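Local coordinates for protein hypoxanthine-guanine-xanthine phosphoribosyltransferase (PDB 1HGX) that salvages host purine bases for the parasite, transferring phosphoribosyl from 5-phospho-alpha-D-ribose 1-diphosphate to hypoxanthine, guanine or xanthine to form IMP, GMP or XMP, at residues M7-I20 and K167-E179. Sequence-based numbering, arbitrary orientation.
Sequences MDDLERVLYNQDDI and KYRNLPVIGILKE
Strand 10-15 runs antiparallel to strand 174-177, and a classic beta bulge sets Leu14 and Tyr15 together against Ile174, whose carbonyl O takes both amides, Leu14 N at 2.8 Å and Tyr15 N at 3.3 Å. Farther along, Glu11 N gives an almost straight bond (176°) to Ile176 O. Gly175 suits the centre: it has no side chain, so Leu10 CD1 can lie directly against its CA, 3.5 Å away. The other branch of Leu10, CD2, presses on Leu171 CD2, and Leu10 also touches Ile158 of strand 157-158, the third strand of this small sheet. The branched Val13 and Val173 cross at about a right angle beside Gly175. On the other face Ile176 CD1 sits 3.4 Å above the middle of the Arg12 guanidinium; Arg12 CG, between N and C of its own backbone (chi1 57°), starts an extended chain that runs alongside Ile176 and ends in a salt bridge with Glu153. Ile20 CD1, in helix 17-35, packs on Ile174 CG1; the short polar Asn16 and Asp19 open that helix with a capping box, each side chain accepting from the other's backbone amide. At the opposite end, the long Lys178 chain reaches back over the turn 7-10, where its NZ donates to Asp8 O (2.8 Å), while Tyr168 OH donates to Asp9 OD2 from 55° out of the carboxylate plane, with ring and carboxylate nearly perpendicular. Glu11 turns its carboxylate to Arg155, a residue of the GMP pocket. Backbone bonds and branched aliphatic side chains thus join N-terminal and C-terminal parts of the chain in a small sheet beside the nucleotide site, and charged groups at its margin, paired with Glu153 and Arg155, tie it to the segment leading into strand 157-158.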
ATOM      1  N   MET A   7     -18.321  10.297   7.659  1.00101.28           N
ATOM      2  CA  MET A   7     -18.988  10.578   6.391  1.00 90.41           C
ATOM      3  C   MET A   7     -19.835  11.841   6.510  1.00 83.76           C
ATOM      4  O   MET A   7     -20.115  12.511   5.521  1.00 81.26           O
ATOM      5  CB  MET A   7     -19.871   9.393   5.978  1.00 88.49           C
ATOM      6  CG  MET A   7     -20.387   9.440   4.532  1.00 84.10           C
ATOM      7  SD  MET A   7     -19.104   9.192   3.265  1.00 77.22           S
ATOM      8  CE  MET A   7     -19.244   7.446   2.959  1.00 78.69           C
ATOM      9  N   ASP A   8     -20.226  12.171   7.734  1.00 77.66           N
ATOM     10  CA  ASP A   8     -21.034  13.358   7.981  1.00 71.46           C
ATOM     11  C   ASP A   8     -20.221  14.647   7.930  1.00 65.40           C
ATOM     12  O   ASP A   8     -20.787  15.737   7.924  1.00 64.26           O
ATOM     13  CB  ASP A   8     -21.768  13.237   9.320  1.00 76.78           C
ATOM     14  CG  ASP A   8     -22.919  12.242   9.270  1.00 81.60           C
ATOM     15  OD1 ASP A   8     -23.965  12.576   8.674  1.00 83.95           O
ATOM     16  OD2 ASP A   8     -22.780  11.126   9.817  1.00 84.85           O
ATOM     17  N   ASP A   9     -18.896  14.520   7.900  1.00 57.78           N
ATOM     18  CA  ASP A   9     -18.014  15.682   7.840  1.00 49.94           C
ATOM     19  C   ASP A   9     -17.732  16.091   6.402  1.00 43.35           C
ATOM     20  O   ASP A   9     -16.958  17.015   6.144  1.00 41.54           O
ATOM     21  CB  ASP A   9     -16.712  15.401   8.585  1.00 52.62           C
ATOM     22  CG  ASP A   9     -16.945  15.063  10.036  1.00 55.88           C
ATOM     23  OD1 ASP A   9     -17.770  15.751  10.677  1.00 55.97           O
ATOM     24  OD2 ASP A   9     -16.317  14.108  10.535  1.00 59.76           O
ATOM     25  N   LEU A  10     -18.349  15.381   5.468  1.00 38.25           N
ATOM     26  CA  LEU A  10     -18.193  15.670   4.053  1.00 34.85           C
ATOM     27  C   LEU A  10     -19.144  16.792   3.726  1.00 32.02           C
ATOM     28  O   LEU A  10     -20.291  16.764   4.153  1.00 33.14           O
ATOM     29  CB  LEU A  10     -18.576  14.454   3.196  1.00 36.11           C
ATOM     30  CG  LEU A  10     -17.520  13.415   2.821  1.00 39.41           C
ATOM     31  CD1 LEU A  10     -16.501  14.027   1.879  1.00 39.33           C
ATOM     32  CD2 LEU A  10     -16.843  12.896   4.070  1.00 43.28           C
ATOM     33  N   GLU A  11     -18.650  17.808   3.032  1.00 28.92           N
ATOM     34  CA  GLU A  11     -19.497  18.909   2.612  1.00 24.69           C
ATOM     35  C   GLU A  11     -20.223  18.379   1.382  1.00 25.19           C
ATOM     36  O   GLU A  11     -21.390  18.694   1.146  1.00 24.04           O
ATOM     37  CB  GLU A  11     -18.657  20.130   2.249  1.00 24.44           C
ATOM     38  CG  GLU A  11     -19.474  21.257   1.643  1.00 26.31           C
ATOM     39  CD  GLU A  11     -18.629  22.436   1.253  1.00 26.09           C
ATOM     40  OE1 GLU A  11     -18.061  23.068   2.163  1.00 30.07           O
ATOM     41  OE2 GLU A  11     -18.534  22.731   0.042  1.00 26.98           O
ATOM     42  N   ARG A  12     -19.500  17.586   0.592  1.00 22.25           N
ATOM     43  CA  ARG A  12     -20.035  16.957  -0.607  1.00 23.04           C
ATOM     44  C   ARG A  12     -19.042  15.995  -1.232  1.00 21.49           C
ATOM     45  O   ARG A  12     -17.834  16.086  -1.008  1.00 19.94           O
ATOM     46  CB  ARG A  12     -20.496  17.978  -1.644  1.00 25.09           C
ATOM     47  CG  ARG A  12     -19.464  18.962  -2.104  1.00 32.14           C
ATOM     48  CD  ARG A  12     -20.192  20.038  -2.868  1.00 40.36           C
ATOM     49  NE  ARG A  12     -19.368  21.195  -3.187  1.00 45.84           N
ATOM     50  CZ  ARG A  12     -18.578  21.279  -4.253  1.00 51.64           C
ATOM     51  NH1 ARG A  12     -18.484  20.265  -5.110  1.00 53.05           N
ATOM     52  NH2 ARG A  12     -17.941  22.410  -4.504  1.00 54.37           N
ATOM     53  N   VAL A  13     -19.579  15.042  -1.979  1.00 18.74           N
ATOM     54  CA  VAL A  13     -18.783  14.032  -2.648  1.00 18.59           C
ATOM     55  C   VAL A  13     -18.489  14.533  -4.043  1.00 18.16           C
ATOM     56  O   VAL A  13     -19.373  15.098  -4.694  1.00 21.26           O
ATOM     57  CB  VAL A  13     -19.567  12.717  -2.771  1.00 17.23           C
ATOM     58  CG1 VAL A  13     -18.776  11.698  -3.569  1.00 22.44           C
ATOM     59  CG2 VAL A  13     -19.911  12.179  -1.387  1.00 16.21           C
ATOM     60  N   LEU A  14     -17.242  14.384  -4.474  1.00 13.62           N
ATOM     61  CA  LEU A  14     -16.845  14.793  -5.808  1.00 15.00           C
ATOM     62  C   LEU A  14     -16.889  13.585  -6.736  1.00 17.51           C
ATOM     63  O   LEU A  14     -17.316  13.687  -7.881  1.00 17.58           O
ATOM     64  CB  LEU A  14     -15.441  15.399  -5.796  1.00 16.54           C
ATOM     65  CG  LEU A  14     -15.236  16.699  -5.008  1.00 19.86           C
ATOM     66  CD1 LEU A  14     -13.799  17.170  -5.181  1.00 21.58           C
ATOM     67  CD2 LEU A  14     -16.205  17.782  -5.486  1.00 18.68           C
ATOM     68  N   TYR A  15     -16.438  12.436  -6.236  1.00 18.43           N
ATOM     69  CA  TYR A  15     -16.418  11.198  -7.023  1.00 18.53           C
ATOM     70  C   TYR A  15     -16.722  10.038  -6.111  1.00 17.61           C
ATOM     71  O   TYR A  15     -16.207   9.974  -5.000  1.00 22.14           O
ATOM     72  CB  TYR A  15     -15.042  10.976  -7.673  1.00 18.36           C
ATOM     73  CG  TYR A  15     -14.633  12.095  -8.591  1.00 18.40           C
ATOM     74  CD1 TYR A  15     -15.216  12.241  -9.846  1.00 18.68           C
ATOM     75  CD2 TYR A  15     -13.730  13.060  -8.171  1.00 18.20           C
ATOM     76  CE1 TYR A  15     -14.918  13.329 -10.651  1.00 19.63           C
ATOM     77  CE2 TYR A  15     -13.426  14.147  -8.969  1.00 20.34           C
ATOM     78  CZ  TYR A  15     -14.025  14.278 -10.202  1.00 19.99           C
ATOM     79  OH  TYR A  15     -13.734  15.376 -10.976  1.00 27.37           O
ATOM     80  N   ASN A  16     -17.602   9.154  -6.555  1.00 19.99           N
ATOM     81  CA  ASN A  16     -17.967   7.976  -5.772  1.00 25.31           C
ATOM     82  C   ASN A  16     -17.058   6.803  -6.152  1.00 22.92           C
ATOM     83  O   ASN A  16     -16.295   6.898  -7.110  1.00 19.94           O
ATOM     84  CB  ASN A  16     -19.450   7.623  -5.972  1.00 30.38           C
ATOM     85  CG  ASN A  16     -19.813   7.410  -7.426  1.00 35.06           C
ATOM     86  OD1 ASN A  16     -19.283   6.519  -8.086  1.00 37.91           O
ATOM     87  ND2 ASN A  16     -20.721   8.234  -7.936  1.00 37.77           N
ATOM     88  N   GLN A  17     -17.175   5.688  -5.439  1.00 23.02           N
ATOM     89  CA  GLN A  17     -16.321   4.532  -5.704  1.00 27.86           C
ATOM     90  C   GLN A  17     -16.442   4.036  -7.143  1.00 26.31           C
ATOM     91  O   GLN A  17     -15.457   3.601  -7.735  1.00 26.53           O
ATOM     92  CB  GLN A  17     -16.593   3.407  -4.693  1.00 30.73           C
ATOM     93  CG  GLN A  17     -15.434   2.395  -4.509  1.00 38.68           C
ATOM     94  CD  GLN A  17     -14.108   3.038  -4.064  1.00 42.66           C
ATOM     95  OE1 GLN A  17     -13.121   3.036  -4.809  1.00 50.43           O
ATOM     96  NE2 GLN A  17     -14.078   3.562  -2.864  1.00 44.46           N
ATOM     97  N   ASP A  18     -17.628   4.161  -7.727  1.00 27.38           N
ATOM     98  CA  ASP A  18     -17.835   3.732  -9.107  1.00 26.34           C
ATOM     99  C   ASP A  18     -17.020   4.588 -10.073  1.00 24.74           C
ATOM    100  O   ASP A  18     -16.402   4.057 -10.998  1.00 23.42           O
ATOM    101  CB  ASP A  18     -19.321   3.773  -9.476  1.00 33.07           C
ATOM    102  CG  ASP A  18     -20.150   2.771  -8.677  1.00 41.97           C
ATOM    103  OD1 ASP A  18     -19.719   1.598  -8.562  1.00 45.12           O
ATOM    104  OD2 ASP A  18     -21.224   3.157  -8.157  1.00 43.61           O
ATOM    105  N   ASP A  19     -16.994   5.901  -9.840  1.00 22.32           N
ATOM    106  CA  ASP A  19     -16.235   6.821 -10.693  1.00 18.66           C
ATOM    107  C   ASP A  19     -14.748   6.523 -10.583  1.00 14.51           C
ATOM    108  O   ASP A  19     -14.035   6.504 -11.575  1.00 15.79           O
ATOM    109  CB  ASP A  19     -16.459   8.277 -10.276  1.00 22.30           C
ATOM    110  CG  ASP A  19     -17.919   8.697 -10.333  1.00 27.43           C
ATOM    111  OD1 ASP A  19     -18.654   8.208 -11.218  1.00 28.37           O
ATOM    112  OD2 ASP A  19     -18.325   9.527  -9.491  1.00 25.24           O
ATOM    113  N   ILE A  20     -14.289   6.337  -9.354  1.00 16.67           N
ATOM    114  CA  ILE A  20     -12.888   6.057  -9.056  1.00 16.29           C
ATOM    115  C   ILE A  20     -12.432   4.782  -9.743  1.00 16.15           C
ATOM    116  O   ILE A  20     -11.459   4.796 -10.489  1.00 19.30           O
ATOM    117  CB  ILE A  20     -12.684   5.945  -7.516  1.00 16.67           C
ATOM    118  CG1 ILE A  20     -12.872   7.325  -6.869  1.00 13.07           C
ATOM    119  CG2 ILE A  20     -11.318   5.346  -7.178  1.00 16.88           C
ATOM    120  CD1 ILE A  20     -13.056   7.275  -5.366  1.00 14.24           C
ATOM    121  N   LYS A 167      -7.554  10.926   9.932  1.00 17.61           N
ATOM    122  CA  LYS A 167      -8.926  10.454   9.776  1.00 21.08           C
ATOM    123  C   LYS A 167      -9.390  10.590   8.318  1.00 19.62           C
ATOM    124  O   LYS A 167      -8.769  11.299   7.518  1.00 18.45           O
ATOM    125  CB  LYS A 167      -9.883  11.245  10.682  1.00 22.92           C
ATOM    126  CG  LYS A 167      -9.552  11.162  12.163  1.00 28.87           C
ATOM    127  CD  LYS A 167     -10.637  11.777  13.037  1.00 36.01           C
ATOM    128  CE  LYS A 167     -10.772  13.276  12.813  1.00 43.48           C
ATOM    129  NZ  LYS A 167      -9.527  14.013  13.175  1.00 50.94           N
ATOM    130  N   TYR A 168     -10.455   9.864   7.982  1.00 20.21           N
ATOM    131  CA  TYR A 168     -11.095   9.895   6.662  1.00 20.36           C
ATOM    132  C   TYR A 168     -10.495   9.106   5.489  1.00 18.97           C
ATOM    133  O   TYR A 168     -11.073   9.093   4.408  1.00 18.69           O
ATOM    134  CB  TYR A 168     -11.347  11.350   6.237  1.00 21.98           C
ATOM    135  CG  TYR A 168     -11.949  12.227   7.327  1.00 25.53           C
ATOM    136  CD1 TYR A 168     -13.169  11.915   7.922  1.00 26.43           C
ATOM    137  CD2 TYR A 168     -11.298  13.380   7.744  1.00 29.04           C
ATOM    138  CE1 TYR A 168     -13.726  12.737   8.906  1.00 28.16           C
ATOM    139  CE2 TYR A 168     -11.842  14.206   8.723  1.00 30.07           C
ATOM    140  CZ  TYR A 168     -13.053  13.884   9.295  1.00 29.38           C
ATOM    141  OH  TYR A 168     -13.593  14.735  10.235  1.00 33.27           O
ATOM    142  N   ARG A 169      -9.371   8.426   5.698  1.00 19.99           N
ATOM    143  CA  ARG A 169      -8.731   7.636   4.636  1.00 19.20           C
ATOM    144  C   ARG A 169      -9.625   6.546   4.097  1.00 17.54           C
ATOM    145  O   ARG A 169      -9.553   6.205   2.925  1.00 18.36           O
ATOM    146  CB  ARG A 169      -7.501   6.900   5.157  1.00 20.74           C
ATOM    147  CG  ARG A 169      -6.363   7.741   5.576  1.00 23.29           C
ATOM    148  CD  ARG A 169      -5.191   6.845   5.912  1.00 21.70           C
ATOM    149  NE  ARG A 169      -4.086   7.656   6.385  1.00 21.04           N
ATOM    150  CZ  ARG A 169      -3.930   8.025   7.649  1.00 20.68           C
ATOM    151  NH1 ARG A 169      -4.802   7.635   8.569  1.00 18.10           N
ATOM    152  NH2 ARG A 169      -2.933   8.832   7.978  1.00 24.40           N
ATOM    153  N   ASN A 170     -10.369   5.927   5.002  1.00 19.55           N
ATOM    154  CA  ASN A 170     -11.260   4.812   4.684  1.00 20.78           C
ATOM    155  C   ASN A 170     -12.500   5.130   3.849  1.00 22.62           C
ATOM    156  O   ASN A 170     -13.141   4.214   3.332  1.00 24.67           O
ATOM    157  CB  ASN A 170     -11.692   4.111   5.975  1.00 17.96           C
ATOM    158  CG  ASN A 170     -12.521   5.010   6.875  1.00 19.93           C
ATOM    159  OD1 ASN A 170     -12.007   5.972   7.448  1.00 22.66           O
ATOM    160  ND2 ASN A 170     -13.800   4.711   6.998  1.00 20.21           N
ATOM    161  N   LEU A 171     -12.865   6.406   3.741  1.00 21.42           N
ATOM    162  CA  LEU A 171     -14.036   6.793   2.954  1.00 20.15           C
ATOM    163  C   LEU A 171     -13.902   6.270   1.533  1.00 22.20           C
ATOM    164  O   LEU A 171     -12.851   6.419   0.911  1.00 23.04           O
ATOM    165  CB  LEU A 171     -14.185   8.311   2.926  1.00 19.17           C
ATOM    166  CG  LEU A 171     -15.027   8.923   4.042  1.00 25.90           C
ATOM    167  CD1 LEU A 171     -14.771   8.239   5.373  1.00 29.86           C
ATOM    168  CD2 LEU A 171     -14.729  10.391   4.126  1.00 27.71           C
ATOM    169  N   PRO A 172     -14.956   5.646   1.000  1.00 23.47           N
ATOM    170  CA  PRO A 172     -14.932   5.095  -0.357  1.00 23.80           C
ATOM    171  C   PRO A 172     -15.134   6.140  -1.467  1.00 22.82           C
ATOM    172  O   PRO A 172     -15.337   5.790  -2.630  1.00 25.16           O
ATOM    173  CB  PRO A 172     -16.073   4.082  -0.319  1.00 23.22           C
ATOM    174  CG  PRO A 172     -17.068   4.755   0.559  1.00 24.34           C
ATOM    175  CD  PRO A 172     -16.210   5.280   1.691  1.00 24.19           C
ATOM    176  N   VAL A 173     -15.053   7.414  -1.107  1.00 19.60           N
ATOM    177  CA  VAL A 173     -15.249   8.496  -2.059  1.00 17.91           C
ATOM    178  C   VAL A 173     -14.185   9.576  -1.877  1.00 18.77           C
ATOM    179  O   VAL A 173     -13.439   9.584  -0.899  1.00 19.87           O
ATOM    180  CB  VAL A 173     -16.630   9.192  -1.844  1.00 19.09           C
ATOM    181  CG1 VAL A 173     -17.774   8.200  -1.992  1.00 21.87           C
ATOM    182  CG2 VAL A 173     -16.684   9.851  -0.467  1.00 17.22           C
ATOM    183  N   ILE A 174     -14.110  10.474  -2.847  1.00 17.76           N
ATOM    184  CA  ILE A 174     -13.208  11.609  -2.771  1.00 17.98           C
ATOM    185  C   ILE A 174     -14.190  12.763  -2.541  1.00 18.63           C
ATOM    186  O   ILE A 174     -15.150  12.924  -3.291  1.00 17.74           O
ATOM    187  CB  ILE A 174     -12.431  11.784  -4.090  1.00 19.97           C
ATOM    188  CG1 ILE A 174     -11.350  10.696  -4.198  1.00 18.25           C
ATOM    189  CG2 ILE A 174     -11.835  13.189  -4.187  1.00 18.66           C
ATOM    190  CD1 ILE A 174     -10.677  10.647  -5.542  1.00 19.43           C
ATOM    191  N   GLY A 175     -13.995  13.525  -1.475  1.00 20.20           N
ATOM    192  CA  GLY A 175     -14.912  14.613  -1.197  1.00 19.32           C
ATOM    193  C   GLY A 175     -14.243  15.787  -0.527  1.00 19.88           C
ATOM    194  O   GLY A 175     -13.050  15.743  -0.239  1.00 19.15           O
ATOM    195  N   ILE A 176     -15.031  16.824  -0.266  1.00 18.59           N
ATOM    196  CA  ILE A 176     -14.555  18.056   0.359  1.00 17.50           C
ATOM    197  C   ILE A 176     -14.813  18.036   1.856  1.00 19.07           C
ATOM    198  O   ILE A 176     -15.926  17.730   2.300  1.00 18.05           O
ATOM    199  CB  ILE A 176     -15.276  19.291  -0.261  1.00 20.47           C
ATOM    200  CG1 ILE A 176     -14.902  19.425  -1.745  1.00 23.21           C
ATOM    201  CG2 ILE A 176     -14.940  20.565   0.511  1.00 14.35           C
ATOM    202  CD1 ILE A 176     -15.733  20.420  -2.510  1.00 21.84           C
ATOM    203  N   LEU A 177     -13.788  18.369   2.627  1.00 20.23           N
ATOM    204  CA  LEU A 177     -13.886  18.408   4.083  1.00 25.42           C
ATOM    205  C   LEU A 177     -14.680  19.674   4.434  1.00 31.37           C
ATOM    206  O   LEU A 177     -14.396  20.747   3.891  1.00 29.55           O
ATOM    207  CB  LEU A 177     -12.472  18.490   4.680  1.00 23.17           C
ATOM    208  CG  LEU A 177     -12.104  18.150   6.131  1.00 23.22           C
ATOM    209  CD1 LEU A 177     -11.565  19.371   6.835  1.00 24.70           C
ATOM    210  CD2 LEU A 177     -13.266  17.534   6.881  1.00 21.58           C
ATOM    211  N   LYS A 178     -15.701  19.539   5.283  1.00 35.79           N
ATOM    212  CA  LYS A 178     -16.513  20.686   5.700  1.00 40.84           C
ATOM    213  C   LYS A 178     -15.628  21.740   6.336  1.00 45.48           C
ATOM    214  O   LYS A 178     -14.628  21.411   6.973  1.00 38.66           O
ATOM    215  CB  LYS A 178     -17.542  20.285   6.754  1.00 39.95           C
ATOM    216  CG  LYS A 178     -18.798  19.648   6.248  1.00 40.64           C
ATOM    217  CD  LYS A 178     -19.712  19.364   7.423  1.00 41.82           C
ATOM    218  CE  LYS A 178     -20.933  18.586   6.989  1.00 48.65           C
ATOM    219  NZ  LYS A 178     -21.860  18.321   8.118  1.00 53.84           N
ATOM    220  N   GLU A 179     -16.037  22.997   6.224  1.00 57.25           N
ATOM    221  CA  GLU A 179     -15.288  24.098   6.813  1.00 71.02           C
ATOM    222  C   GLU A 179     -15.326  24.013   8.333  1.00 78.71           C
ATOM    223  O   GLU A 179     -14.900  24.934   9.025  1.00 78.93           O
ATOM    224  CB  GLU A 179     -15.862  25.438   6.350  1.00 73.90           C
ATOM    225  CG  GLU A 179     -15.599  25.735   4.889  1.00 79.51           C
ATOM    226  CD  GLU A 179     -14.119  25.685   4.553  1.00 83.67           C
ATOM    227  OE1 GLU A 179     -13.320  26.313   5.282  1.00 86.42           O
ATOM    228  OE2 GLU A 179     -13.753  25.007   3.568  1.00 86.38           O
TER